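Local coordinates for flap endonuclease 1 (Desulfurococcus amylolyticus, PDB 3ORY), which probably cleaves the 5' flaps of branched DNA, as structure-specific nucleases of the FEN1/XPG family do in replication and repair, at residues A[22-27]-A[220-225]; A[156-161]-A[308-313]; A[168-173]-A[301-306]; A[255-260]-A[283-288]. All coordinates share one frame; numbering follows the deposited sequence.

Contact 1: residues A[22-27]-A[220-225]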
loop_
_atom_site.group_PDB
_atom_site.type_symbol
_atom_site.label_atom_id
_atom_site.label_comp_id
_atom_site.label_asym_id
_atom_site.label_seq_id
_atom_site.Cartn_x
_atom_site.Cartn_y
_atom_site.Cartn_z
ATOM N N GLU A 22 -16.552 12.720 7.544
ATOM C CA GLU A 22 -16.475 13.957 6.760
ATOM C C GLU A 22 -15.157 14.115 5.992
ATOM O O GLU A 22 -15.067 14.928 5.068
ATOM C CB GLU A 22 -16.685 15.186 7.648
ATOM C CG GLU A 22 -18.022 15.236 8.381
ATOM C CD GLU A 22 -17.943 14.708 9.813
ATOM O OE1 GLU A 22 -17.245 13.691 10.064
ATOM O OE2 GLU A 22 -18.599 15.322 10.689
ATOM N N ALA A 23 -14.146 13.341 6.379
ATOM C CA ALA A 23 -12.805 13.444 5.787
ATOM C C ALA A 23 -12.555 12.464 4.630
ATOM O O ALA A 23 -11.580 12.610 3.881
ATOM C CB ALA A 23 -11.738 13.284 6.874
ATOM N N LYS A 24 -13.430 11.468 4.487
ATOM C CA LYS A 24 -13.307 10.494 3.405
ATOM C C LYS A 24 -14.488 10.553 2.441
ATOM O O LYS A 24 -15.626 10.786 2.851
ATOM C CB LYS A 24 -13.101 9.072 3.941
ATOM C CG LYS A 24 -14.114 8.623 4.967
ATOM C CD LYS A 24 -13.648 7.366 5.694
ATOM C CE LYS A 24 -14.481 7.162 6.963
ATOM N NZ LYS A 24 -14.076 5.946 7.708
ATOM N N THR A 25 -14.196 10.376 1.157
ATOM C CA THR A 25 -15.226 10.308 0.129
ATOM C C THR A 25 -15.141 8.946 -0.535
ATOM O O THR A 25 -14.095 8.588 -1.084
ATOM C CB THR A 25 -15.029 11.402 -0.936
ATOM O OG1 THR A 25 -15.038 12.680 -0.303
ATOM C CG2 THR A 25 -16.135 11.362 -1.970
ATOM N N VAL A 26 -16.230 8.187 -0.470
ATOM C CA VAL A 26 -16.317 6.907 -1.170
ATOM C C VAL A 26 -16.351 7.163 -2.686
ATOM O O VAL A 26 -17.128 7.991 -3.168
ATOM C CB VAL A 26 -17.538 6.072 -0.696
ATOM C CG1 VAL A 26 -17.649 4.767 -1.469
ATOM C CG2 VAL A 26 -17.436 5.780 0.798
ATOM N N ILE A 27 -15.469 6.489 -3.418
ATOM C CA ILE A 27 -15.446 6.565 -4.873
ATOM C C ILE A 27 -16.209 5.345 -5.354
ATOM O O ILE A 27 -15.802 4.213 -5.070
ATOM C CB ILE A 27 -13.986 6.560 -5.440
ATOM C CG1 ILE A 27 -13.140 7.698 -4.846
ATOM C CG2 ILE A 27 -13.982 6.606 -6.966
ATOM C CD1 ILE A 27 -13.707 9.104 -5.050
ATOM N N LYS A 220 -14.522 -0.574 -1.953
ATOM C CA LYS A 220 -14.517 0.572 -2.866
ATOM C C LYS A 220 -13.339 1.508 -2.585
ATOM O O LYS A 220 -12.918 1.643 -1.439
ATOM C CB LYS A 220 -15.828 1.357 -2.748
ATOM C CG LYS A 220 -17.058 0.605 -3.256
ATOM C CD LYS A 220 -18.328 1.383 -2.960
ATOM C CE LYS A 220 -19.572 0.643 -3.443
ATOM N NZ LYS A 220 -20.808 1.256 -2.869
ATOM N N PRO A 221 -12.812 2.170 -3.627
ATOM C CA PRO A 221 -11.752 3.139 -3.354
ATOM C C PRO A 221 -12.301 4.322 -2.563
ATOM O O PRO A 221 -13.500 4.609 -2.636
ATOM C CB PRO A 221 -11.307 3.594 -4.749
ATOM C CG PRO A 221 -11.879 2.590 -5.698
ATOM C CD PRO A 221 -13.134 2.095 -5.061
ATOM N N GLU A 222 -11.434 4.978 -1.797
ATOM C CA GLU A 222 -11.829 6.144 -1.006
ATOM C C GLU A 222 -10.776 7.248 -1.070
ATOM O O GLU A 222 -9.565 6.975 -1.063
ATOM C CB GLU A 222 -12.128 5.754 0.446
ATOM C CG GLU A 222 -10.932 5.237 1.238
ATOM C CD GLU A 222 -11.291 4.763 2.643
ATOM O OE1 GLU A 222 -12.484 4.551 2.931
ATOM O OE2 GLU A 222 -10.367 4.594 3.464
ATOM N N LEU A 223 -11.253 8.486 -1.158
ATOM C CA LEU A 223 -10.395 9.659 -1.184
ATOM C C LEU A 223 -10.341 10.298 0.200
ATOM O O LEU A 223 -11.375 10.543 0.822
ATOM C CB LEU A 223 -10.907 10.678 -2.211
ATOM C CG LEU A 223 -10.319 12.098 -2.193
ATOM C CD1 LEU A 223 -8.870 12.099 -2.665
ATOM C CD2 LEU A 223 -11.163 13.051 -3.040
ATOM N N ILE A 224 -9.131 10.556 0.683
ATOM C CA ILE A 224 -8.956 11.303 1.922
ATOM C C ILE A 224 -8.127 12.541 1.635
ATOM O O ILE A 224 -7.013 12.450 1.112
ATOM C CB ILE A 224 -8.282 10.454 3.022
ATOM C CG1 ILE A 224 -9.142 9.240 3.353
ATOM C CG2 ILE A 224 -8.007 11.306 4.280
ATOM C CD1 ILE A 224 -8.355 8.070 3.895
ATOM N N GLU A 225 -8.668 13.701 1.982
ATOM C CA GLU A 225 -7.958 14.952 1.772
ATOM C C GLU A 225 -7.324 15.398 3.084
ATOM O O GLU A 225 -7.982 15.396 4.121
ATOM C CB GLU A 225 -8.903 16.019 1.206
ATOM C CG GLU A 225 -9.465 15.649 -0.175
ATOM C CD GLU A 225 -10.611 16.545 -0.614
ATOM O OE1 GLU A 225 -11.727 16.415 -0.057
ATOM O OE2 GLU A 225 -10.397 17.367 -1.528
#
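Ile27 lays its beta-branched side chain alongside the Pro221 ring, CB to CB at 4.1 Å, while its CD1 extends to within 4.3 Å of Leu223 CB. Its CG1 sits beside the backbone N (chi1 -56°), which turns that branch back along the partner chain and not out past Pro221. The residue is also held by its backbone, since Ile27 N donates to Pro221 O at 2.8 Å. Two further bonds make a reciprocal pair: Thr25 N gives to Leu223 O at 2.8 Å, and Leu223 N gives to Thr25 O at 2.8 Å. Thr25 and Leu223 are therefore the hydrogen-bonded pair of an antiparallel bridge, flanked by the non-hydrogen-bonded pairs Lys24-Ile224 and Val26-Glu222. Strand 24-26 thereby joins the mixed sheet at strand 216-225, whose other side bonds to strand 197-200 through Glu222 and Ile224. On the face bearing Lys24, Val26, Glu222 and Ile224, Lys24 CB packs on Ile224 CG1 at 4.0 Å and Val26 CG1 meets Lys220 CD at 3.8 Å. The lysine ends turn elsewhere: Lys24 NZ stops 5.2 Å short of Glu222 OE1, too far for a salt bridge, so any attraction is probably weak. Glu222 OE2 instead forms a salt bridge with Arg200, and Lys220 NZ one with Glu28.

Contact 2: residues A[156-161]-A[308-313]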
loop_
_atom_site.group_PDB
_atom_site.type_symbol
_atom_site.label_atom_id
_atom_site.label_comp_id
_atom_site.label_asym_id
_atom_site.label_seq_id
_atom_site.Cartn_x
_atom_site.Cartn_y
_atom_site.Cartn_z
ATOM N N MET A 156 5.257 -2.913 -19.737
ATOM C CA MET A 156 3.866 -2.438 -19.883
ATOM C C MET A 156 3.779 -0.967 -20.311
ATOM O O MET A 156 2.699 -0.479 -20.635
ATOM C CB MET A 156 3.078 -2.634 -18.575
ATOM C CG MET A 156 2.892 -4.092 -18.133
ATOM S SD MET A 156 2.006 -4.261 -16.554
ATOM C CE MET A 156 0.349 -3.763 -17.019
ATOM N N GLY A 157 4.905 -0.259 -20.295
ATOM C CA GLY A 157 4.931 1.162 -20.654
ATOM C C GLY A 157 4.463 2.079 -19.534
ATOM O O GLY A 157 4.132 3.249 -19.773
ATOM N N ILE A 158 4.465 1.546 -18.311
ATOM C CA ILE A 158 4.008 2.262 -17.128
ATOM C C ILE A 158 5.201 2.867 -16.383
ATOM O O ILE A 158 6.127 2.153 -16.016
ATOM C CB ILE A 158 3.196 1.333 -16.202
ATOM C CG1 ILE A 158 1.974 0.746 -16.948
ATOM C CG2 ILE A 158 2.786 2.056 -14.910
ATOM C CD1 ILE A 158 0.890 1.778 -17.344
ATOM N N PRO A 159 5.183 4.192 -16.173
ATOM C CA PRO A 159 6.288 4.883 -15.502
ATOM C C PRO A 159 6.395 4.529 -14.024
ATOM O O PRO A 159 5.390 4.230 -13.372
ATOM C CB PRO A 159 5.911 6.358 -15.641
ATOM C CG PRO A 159 4.406 6.340 -15.725
ATOM C CD PRO A 159 4.094 5.114 -16.538
ATOM N N TRP A 160 7.616 4.550 -13.512
ATOM C CA TRP A 160 7.843 4.473 -12.077
ATOM C C TRP A 160 8.995 5.406 -11.708
ATOM O O TRP A 160 9.891 5.685 -12.524
ATOM C CB TRP A 160 8.080 3.028 -11.596
ATOM C CG TRP A 160 9.234 2.343 -12.263
ATOM C CD1 TRP A 160 9.181 1.546 -13.375
ATOM C CD2 TRP A 160 10.611 2.401 -11.876
ATOM N NE1 TRP A 160 10.438 1.111 -13.703
ATOM C CE2 TRP A 160 11.335 1.619 -12.799
ATOM C CE3 TRP A 160 11.302 3.038 -10.835
ATOM C CZ2 TRP A 160 12.716 1.459 -12.721
ATOM C CZ3 TRP A 160 12.666 2.885 -10.755
ATOM C CH2 TRP A 160 13.367 2.094 -11.691
ATOM N N VAL A 161 8.953 5.886 -10.478
ATOM C CA VAL A 161 9.879 6.887 -10.005
ATOM C C VAL A 161 10.742 6.269 -8.915
ATOM O O VAL A 161 10.227 5.597 -8.017
ATOM C CB VAL A 161 9.099 8.121 -9.479
ATOM C CG1 VAL A 161 10.025 9.097 -8.747
ATOM C CG2 VAL A 161 8.390 8.815 -10.644
ATOM N N ILE A 308 7.474 11.942 -15.392
ATOM C CA ILE A 308 6.456 10.910 -15.552
ATOM C C ILE A 308 5.914 10.853 -16.987
ATOM O O ILE A 308 5.165 11.741 -17.423
ATOM C CB ILE A 308 5.304 11.121 -14.549
ATOM C CG1 ILE A 308 5.845 11.165 -13.107
ATOM C CG2 ILE A 308 4.247 10.044 -14.711
ATOM C CD1 ILE A 308 4.896 11.820 -12.121
ATOM N N GLU A 309 6.307 9.802 -17.706
ATOM C CA GLU A 309 5.876 9.590 -19.091
ATOM C C GLU A 309 5.413 8.153 -19.290
ATOM O O GLU A 309 5.982 7.227 -18.719
ATOM C CB GLU A 309 7.012 9.894 -20.073
ATOM C CG GLU A 309 7.439 11.362 -20.129
ATOM C CD GLU A 309 8.602 11.603 -21.082
ATOM O OE1 GLU A 309 9.330 10.638 -21.411
ATOM O OE2 GLU A 309 8.789 12.764 -21.507
ATOM N N TRP A 310 4.381 7.986 -20.111
ATOM C CA TRP A 310 3.873 6.675 -20.477
ATOM C C TRP A 310 4.368 6.299 -21.877
ATOM O O TRP A 310 4.335 7.125 -22.795
ATOM C CB TRP A 310 2.343 6.666 -20.408
ATOM C CG TRP A 310 1.815 6.840 -19.002
ATOM C CD1 TRP A 310 1.441 5.850 -18.148
ATOM C CD2 TRP A 310 1.626 8.074 -18.293
ATOM N NE1 TRP A 310 1.027 6.381 -16.951
ATOM C CE2 TRP A 310 1.133 7.744 -17.010
ATOM C CE3 TRP A 310 1.811 9.423 -18.619
ATOM C CZ2 TRP A 310 0.838 8.714 -16.046
ATOM C CZ3 TRP A 310 1.512 10.390 -17.659
ATOM C CH2 TRP A 310 1.032 10.029 -16.390
ATOM N N HIS A 311 4.834 5.061 -22.030
ATOM C CA HIS A 311 5.365 4.571 -23.312
ATOM C C HIS A 311 4.543 3.422 -23.857
ATOM O O HIS A 311 3.832 2.748 -23.111
ATOM C CB HIS A 311 6.825 4.126 -23.173
ATOM C CG HIS A 311 7.733 5.195 -22.663
ATOM N ND1 HIS A 311 7.913 6.397 -23.320
ATOM C CD2 HIS A 311 8.515 5.248 -21.559
ATOM C CE1 HIS A 311 8.761 7.145 -22.637
ATOM N NE2 HIS A 311 9.144 6.470 -21.566
ATOM N N THR A 312 4.649 3.204 -25.167
ATOM C CA THR A 312 3.942 2.125 -25.837
ATOM C C THR A 312 4.238 0.790 -25.152
ATOM O O THR A 312 5.395 0.432 -24.971
ATOM C CB THR A 312 4.346 2.059 -27.332
ATOM O OG1 THR A 312 4.141 3.348 -27.923
ATOM C CG2 THR A 312 3.518 1.013 -28.094
ATOM N N PRO A 313 3.185 0.054 -24.755
ATOM C CA PRO A 313 3.429 -1.273 -24.190
ATOM C C PRO A 313 4.207 -2.174 -25.154
ATOM O O PRO A 313 4.078 -2.039 -26.381
ATOM C CB PRO A 313 2.021 -1.817 -23.957
ATOM C CG PRO A 313 1.177 -0.580 -23.781
ATOM C CD PRO A 313 1.758 0.428 -24.711
#
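Pro159 and Trp310 supply the aromatic part: the proline lies over one indole face, with Pro159 CG 3.6 Å above the ring plane and displaced toward its rim. Ile158 CD1 comes to the ring's edge instead, 4.2 Å from Trp310 CD1. The indole's turn is fixed from beyond the pair by Trp310 NE1, which donates to Pro89 O. Among apolar contacts, Pro159 CG rests on Ile308 CG2 at 3.8 Å, and Val161 CG2 reaches Ile308 CG1 at 4.3 Å. Gly157 ends helix 143-156 in a Schellman motif, with positive phi (80°), and the chain then leads into strand 160-162, a parallel neighbour of strand 88-93 in the alpha/beta core. The 308-313 loop runs back along this link, the two end-to-end directions lying 164° apart. Backbone polar contacts centre on the same glycine. His311 N donates to Gly157 O at 3.0 Å, with a 161° angle at the hydrogen, and since Gly157 lacks a CB, His311 O can close to 3.1 Å from Gly157 CA in a CA-H...O contact. Pro313 CG touches Met156 O at 3.5 Å, while Tyr340 of helix 330-347 hydrogen-bonds that carbonyl.

Contact 3: residues A[168-173]-A[301-306]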
loop_
_atom_site.group_PDB
_atom_site.type_symbol
_atom_site.label_atom_id
_atom_site.label_comp_id
_atom_site.label_asym_id
_atom_site.label_seq_id
_atom_site.Cartn_x
_atom_site.Cartn_y
_atom_site.Cartn_z
ATOM N N GLU A 168 6.587 6.486 0.155
ATOM C CA GLU A 168 5.387 7.240 0.560
ATOM C C GLU A 168 5.625 8.748 0.598
ATOM O O GLU A 168 4.724 9.528 0.269
ATOM C CB GLU A 168 4.870 6.758 1.926
ATOM C CG GLU A 168 4.437 5.276 1.950
ATOM C CD GLU A 168 3.058 5.022 1.302
ATOM O OE1 GLU A 168 2.377 5.987 0.886
ATOM O OE2 GLU A 168 2.663 3.839 1.200
ATOM N N ALA A 169 6.831 9.150 1.008
ATOM C CA ALA A 169 7.232 10.575 1.030
ATOM C C ALA A 169 7.353 11.168 -0.370
ATOM O O ALA A 169 6.926 12.298 -0.614
ATOM C CB ALA A 169 8.577 10.729 1.773
ATOM N N GLN A 170 7.988 10.419 -1.273
ATOM C CA GLN A 170 8.099 10.830 -2.671
ATOM C C GLN A 170 6.733 10.907 -3.342
ATOM O O GLN A 170 6.476 11.838 -4.113
ATOM C CB GLN A 170 9.029 9.897 -3.463
ATOM C CG GLN A 170 9.287 10.353 -4.913
ATOM C CD GLN A 170 10.045 11.666 -4.996
ATOM O OE1 GLN A 170 10.921 11.941 -4.174
ATOM N NE2 GLN A 170 9.715 12.483 -5.998
ATOM N N ALA A 171 5.862 9.940 -3.045
ATOM C CA ALA A 171 4.476 9.976 -3.541
ATOM C C ALA A 171 3.789 11.277 -3.113
ATOM O O ALA A 171 3.233 11.991 -3.954
ATOM C CB ALA A 171 3.676 8.751 -3.047
ATOM N N ALA A 172 3.852 11.588 -1.814
ATOM C CA ALA A 172 3.292 12.838 -1.277
ATOM C C ALA A 172 3.851 14.067 -1.986
ATOM O O ALA A 172 3.106 14.998 -2.310
ATOM C CB ALA A 172 3.543 12.942 0.235
ATOM N N TYR A 173 5.168 14.072 -2.213
ATOM C CA TYR A 173 5.833 15.207 -2.860
ATOM C C TYR A 173 5.394 15.411 -4.314
ATOM O O TYR A 173 5.207 16.546 -4.760
ATOM C CB TYR A 173 7.356 15.067 -2.781
ATOM C CG TYR A 173 8.108 16.274 -3.316
ATOM C CD1 TYR A 173 8.127 17.489 -2.609
ATOM C CD2 TYR A 173 8.806 16.202 -4.521
ATOM C CE1 TYR A 173 8.829 18.606 -3.102
ATOM C CE2 TYR A 173 9.509 17.313 -5.024
ATOM C CZ TYR A 173 9.507 18.503 -4.317
ATOM O OH TYR A 173 10.201 19.576 -4.824
ATOM N N GLN A 301 13.371 13.440 2.728
ATOM C CA GLN A 301 14.243 13.401 1.572
ATOM C C GLN A 301 13.427 12.954 0.362
ATOM O O GLN A 301 13.002 11.807 0.286
ATOM C CB GLN A 301 15.432 12.457 1.804
ATOM C CG GLN A 301 16.553 12.644 0.768
ATOM C CD GLN A 301 17.186 14.024 0.857
ATOM O OE1 GLN A 301 17.518 14.508 1.944
ATOM N NE2 GLN A 301 17.317 14.671 -0.269
ATOM N N VAL A 302 13.224 13.877 -0.571
ATOM C CA VAL A 302 12.417 13.680 -1.783
ATOM C C VAL A 302 13.140 14.379 -2.944
ATOM O O VAL A 302 14.048 15.173 -2.717
ATOM C CB VAL A 302 10.977 14.272 -1.629
ATOM C CG1 VAL A 302 10.139 13.439 -0.633
ATOM C CG2 VAL A 302 11.021 15.760 -1.203
ATOM N N THR A 303 12.744 14.106 -4.178
ATOM C CA THR A 303 13.479 14.652 -5.321
ATOM C C THR A 303 12.591 15.298 -6.367
ATOM O O THR A 303 11.440 14.902 -6.552
ATOM C CB THR A 303 14.376 13.572 -6.007
ATOM O OG1 THR A 303 15.152 14.189 -7.046
ATOM C CG2 THR A 303 13.528 12.430 -6.638
ATOM N N ASP A 304 13.158 16.289 -7.052
ATOM C CA ASP A 304 12.564 16.894 -8.246
ATOM C C ASP A 304 12.995 16.174 -9.503
ATOM O O ASP A 304 12.530 16.503 -10.597
ATOM C CB ASP A 304 13.032 18.347 -8.379
ATOM C CG ASP A 304 12.391 19.249 -7.381
ATOM O OD1 ASP A 304 11.184 19.085 -7.125
ATOM O OD2 ASP A 304 13.097 20.131 -6.855
ATOM N N ASN A 305 13.905 15.214 -9.344
ATOM C CA ASN A 305 14.531 14.522 -10.461
ATOM C C ASN A 305 13.690 13.330 -10.929
ATOM O O ASN A 305 14.041 12.176 -10.693
ATOM C CB ASN A 305 15.963 14.099 -10.074
ATOM C CG ASN A 305 16.685 13.347 -11.183
ATOM O OD1 ASN A 305 16.467 13.608 -12.363
ATOM N ND2 ASN A 305 17.561 12.410 -10.799
ATOM N N TYR A 306 12.561 13.631 -11.560
ATOM C CA TYR A 306 11.683 12.622 -12.133
ATOM C C TYR A 306 10.954 13.248 -13.303
ATOM O O TYR A 306 10.784 14.464 -13.352
ATOM C CB TYR A 306 10.665 12.084 -11.108
ATOM C CG TYR A 306 9.714 13.127 -10.536
ATOM C CD1 TYR A 306 8.559 13.511 -11.224
ATOM C CD2 TYR A 306 9.969 13.722 -9.293
ATOM C CE1 TYR A 306 7.691 14.484 -10.699
ATOM C CE2 TYR A 306 9.109 14.678 -8.758
ATOM C CZ TYR A 306 7.977 15.054 -9.465
ATOM O OH TYR A 306 7.145 16.001 -8.923
#
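Tyr173 points its CB at the 301-306 loop and meets Val302 CB there at 3.9 Å. With CG anti to the backbone N (chi1 -174°), the ring then swings across that valine: Val302 CG2 lies 3.6 Å from Tyr173 CG and 3.8 Å from the ring centroid, 20° off the normal, a CH-pi contact over one face. Farther out, Tyr173 CE2 passes Thr303 O at 3.4 Å. At the tip, Tyr173 OH donates to Asp304 OD1 over a short 2.5 Å; the oxygen lies at the ring edge and is met on its syn side, 27° out of the carboxylate plane. Val302, Thr303 and Asp304 belong to the loop between helices 290-298 and 315-325, which lies against helix 167-176, the helix after strand 160-162. On that helix Glu168 has Asp41 and Asp187 close by, an acidic group that probably corresponds to the metal-binding centre of FEN1 relatives, whereas the loop packs on Ala169, Gln170 and Tyr173. Gln170, one turn before Tyr173, holds the loop backbone at two points. Its OE1 accepts from Thr303 N at 2.8 Å on an in-plane lone pair, and its NE2 donates to Thr303 O at 3.0 Å, so the amide pairs with one residue much as a strand neighbour would and its flip is settled. Thr303 OG1 in turn accepts from Asn305 N, an ST turn, and Val302 CG1 packs on Ala169 CB at 3.9 Å.

Contact 4: residues A[255-260]-A[283-288]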
loop_
_atom_site.group_PDB
_atom_site.type_symbol
_atom_site.label_atom_id
_atom_site.label_comp_id
_atom_site.label_asym_id
_atom_site.label_seq_id
_atom_site.Cartn_x
_atom_site.Cartn_y
_atom_site.Cartn_z
ATOM N N GLY A 255 6.833 1.483 17.878
ATOM C CA GLY A 255 6.037 2.544 18.498
ATOM C C GLY A 255 6.109 2.497 20.017
ATOM O O GLY A 255 7.138 2.129 20.593
ATOM N N PHE A 256 5.008 2.857 20.666
ATOM C CA PHE A 256 4.944 2.850 22.123
ATOM C C PHE A 256 3.928 1.820 22.604
ATOM O O PHE A 256 2.842 1.708 22.046
ATOM C CB PHE A 256 4.661 4.261 22.642
ATOM C CG PHE A 256 5.796 5.233 22.377
ATOM C CD1 PHE A 256 6.757 5.482 23.356
ATOM C CD2 PHE A 256 5.930 5.854 21.131
ATOM C CE1 PHE A 256 7.820 6.364 23.118
ATOM C CE2 PHE A 256 6.989 6.736 20.875
ATOM C CZ PHE A 256 7.938 6.995 21.869
ATOM N N GLU A 257 4.300 1.066 23.635
ATOM C CA GLU A 257 3.551 -0.116 24.071
ATOM C C GLU A 257 2.116 0.186 24.480
ATOM O O GLU A 257 1.864 1.103 25.260
ATOM C CB GLU A 257 4.273 -0.814 25.234
ATOM C CG GLU A 257 5.692 -1.259 24.897
ATOM C CD GLU A 257 6.496 -1.670 26.125
ATOM O OE1 GLU A 257 7.747 -1.602 26.062
ATOM O OE2 GLU A 257 5.883 -2.061 27.143
ATOM N N GLY A 258 1.186 -0.603 23.944
ATOM C CA GLY A 258 -0.222 -0.495 24.306
ATOM C C GLY A 258 -0.973 0.661 23.660
ATOM O O GLY A 258 -2.143 0.870 23.953
ATOM N N ILE A 259 -0.318 1.414 22.776
ATOM C CA ILE A 259 -0.965 2.590 22.196
ATOM C C ILE A 259 -1.471 2.354 20.772
ATOM O O ILE A 259 -0.691 2.232 19.840
ATOM C CB ILE A 259 -0.080 3.860 22.316
ATOM C CG1 ILE A 259 0.228 4.129 23.797
ATOM C CG2 ILE A 259 -0.785 5.062 21.699
ATOM C CD1 ILE A 259 1.271 5.184 24.053
ATOM N N GLY A 260 -2.791 2.284 20.627
ATOM C CA GLY A 260 -3.436 2.194 19.316
ATOM C C GLY A 260 -3.884 3.558 18.806
ATOM O O GLY A 260 -3.729 4.561 19.503
ATOM N N LYS A 283 5.842 3.930 26.975
ATOM C CA LYS A 283 6.813 2.867 27.230
ATOM C C LYS A 283 7.407 2.405 25.897
ATOM O O LYS A 283 6.677 1.964 24.999
ATOM C CB LYS A 283 6.145 1.682 27.939
ATOM C CG LYS A 283 5.145 2.052 29.033
ATOM C CD LYS A 283 4.350 0.830 29.485
ATOM C CE LYS A 283 3.237 1.204 30.459
ATOM N NZ LYS A 283 2.490 -0.007 30.900
ATOM N N SER A 284 8.726 2.516 25.771
ATOM C CA SER A 284 9.424 2.148 24.542
ATOM C C SER A 284 10.613 1.250 24.872
ATOM O O SER A 284 11.290 1.481 25.880
ATOM C CB SER A 284 9.893 3.406 23.810
ATOM O OG SER A 284 10.238 3.128 22.461
ATOM N N PRO A 285 10.872 0.215 24.033
ATOM C CA PRO A 285 12.061 -0.616 24.272
ATOM C C PRO A 285 13.334 0.243 24.253
ATOM O O PRO A 285 14.087 0.252 25.236
ATOM C CB PRO A 285 12.044 -1.622 23.106
ATOM C CG PRO A 285 11.150 -1.005 22.055
ATOM C CD PRO A 285 10.144 -0.188 22.810
ATOM N N ILE A 286 13.535 0.993 23.165
ATOM C CA ILE A 286 14.663 1.927 23.046
ATOM C C ILE A 286 14.208 3.397 23.093
ATOM O O ILE A 286 13.075 3.715 22.719
ATOM C CB ILE A 286 15.537 1.632 21.778
ATOM C CG1 ILE A 286 16.841 2.450 21.790
ATOM C CG2 ILE A 286 14.746 1.849 20.486
ATOM C CD1 ILE A 286 17.876 1.989 22.817
ATOM N N GLU A 287 15.092 4.270 23.580
ATOM C CA GLU A 287 14.893 5.719 23.543
ATOM C C GLU A 287 14.822 6.216 22.092
ATOM O O GLU A 287 15.558 5.750 21.228
ATOM C CB GLU A 287 16.011 6.428 24.326
ATOM C CG GLU A 287 16.108 7.956 24.142
ATOM C CD GLU A 287 14.926 8.715 24.737
ATOM O OE1 GLU A 287 13.779 8.529 24.261
ATOM O OE2 GLU A 287 15.145 9.512 25.674
ATOM N N VAL A 288 13.913 7.157 21.843
ATOM C CA VAL A 288 13.558 7.590 20.498
ATOM C C VAL A 288 13.637 9.119 20.429
ATOM O O VAL A 288 13.132 9.793 21.319
ATOM C CB VAL A 288 12.096 7.138 20.169
ATOM C CG1 VAL A 288 11.689 7.566 18.794
ATOM C CG2 VAL A 288 11.938 5.621 20.300
HETATM O O HOH W 1 9.175 3.623 19.754
#
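Glu257 and Lys283 lay their side chains across each other at about a right angle, the carboxylate carbon Glu257 CD resting on Lys283 CB at 3.8 Å. The crossing is made near the root of the lysine; its extended chain carries NZ on to 5.5 Å from Glu257 OE2, so the opposite charges do not touch. Underneath, Glu257 N donates to Lys283 O at 2.9 Å, with 174° at the hydrogen. Phe256 sets its ring against Ser284: its CE1 meets Ser284 CB at 3.7 Å, approached obliquely, and its CZ lies a looser 4.5 Å from Val288 CB. The Ser284 hydroxyl is turned opposite the backbone N (chi1 -164°), toward Ile286 O, to which it donates at 2.9 Å. The same hydroxyl oxygen accepts from a water, 3.0 Å away, that also donates to Gly255 O at 2.7 Å and lies over one face of the Phe256 ring, toward its rim. Phe256 to Ile259 form a type II turn with Gly258 in positive phi. The Gly-Ile-Gly-Pro sequence that starts there is consistent with the helix-two-turn-helix motif with which FEN1 relatives bind duplex DNA. Gly260 occupies the N-cap position of helix 261-271, on which Ile259 packs, while Phe256 and Val288 reach helix 290-298, so the contact joins the loop leading into helix 261-271 with the loop leading into helix 290-298.

From the N terminus, residues 22-27 wait for 220-225, so contact 1 closes a loop of nearly two hundred residues and joins strand 24-26 to strand 216-225. Before it closes, 156-161 and then 168-173 open contacts 2 and 3, and contact 1 therefore crosses both. Contact 4 then opens and shuts locally around helix 261-271. Contact 3 next closes with 301-306 and contact 2 with 308-313, giving contact 4 within contact 3 within contact 2. Together contacts 2 and 3 bind the loop between helices 290-298 and 315-325 to the region of strand 160-162 and helix 167-176; they touch, Val161 CG1 lying 3.9 Å from Tyr306 CB. Contacts 1 and 2 reach one sheet.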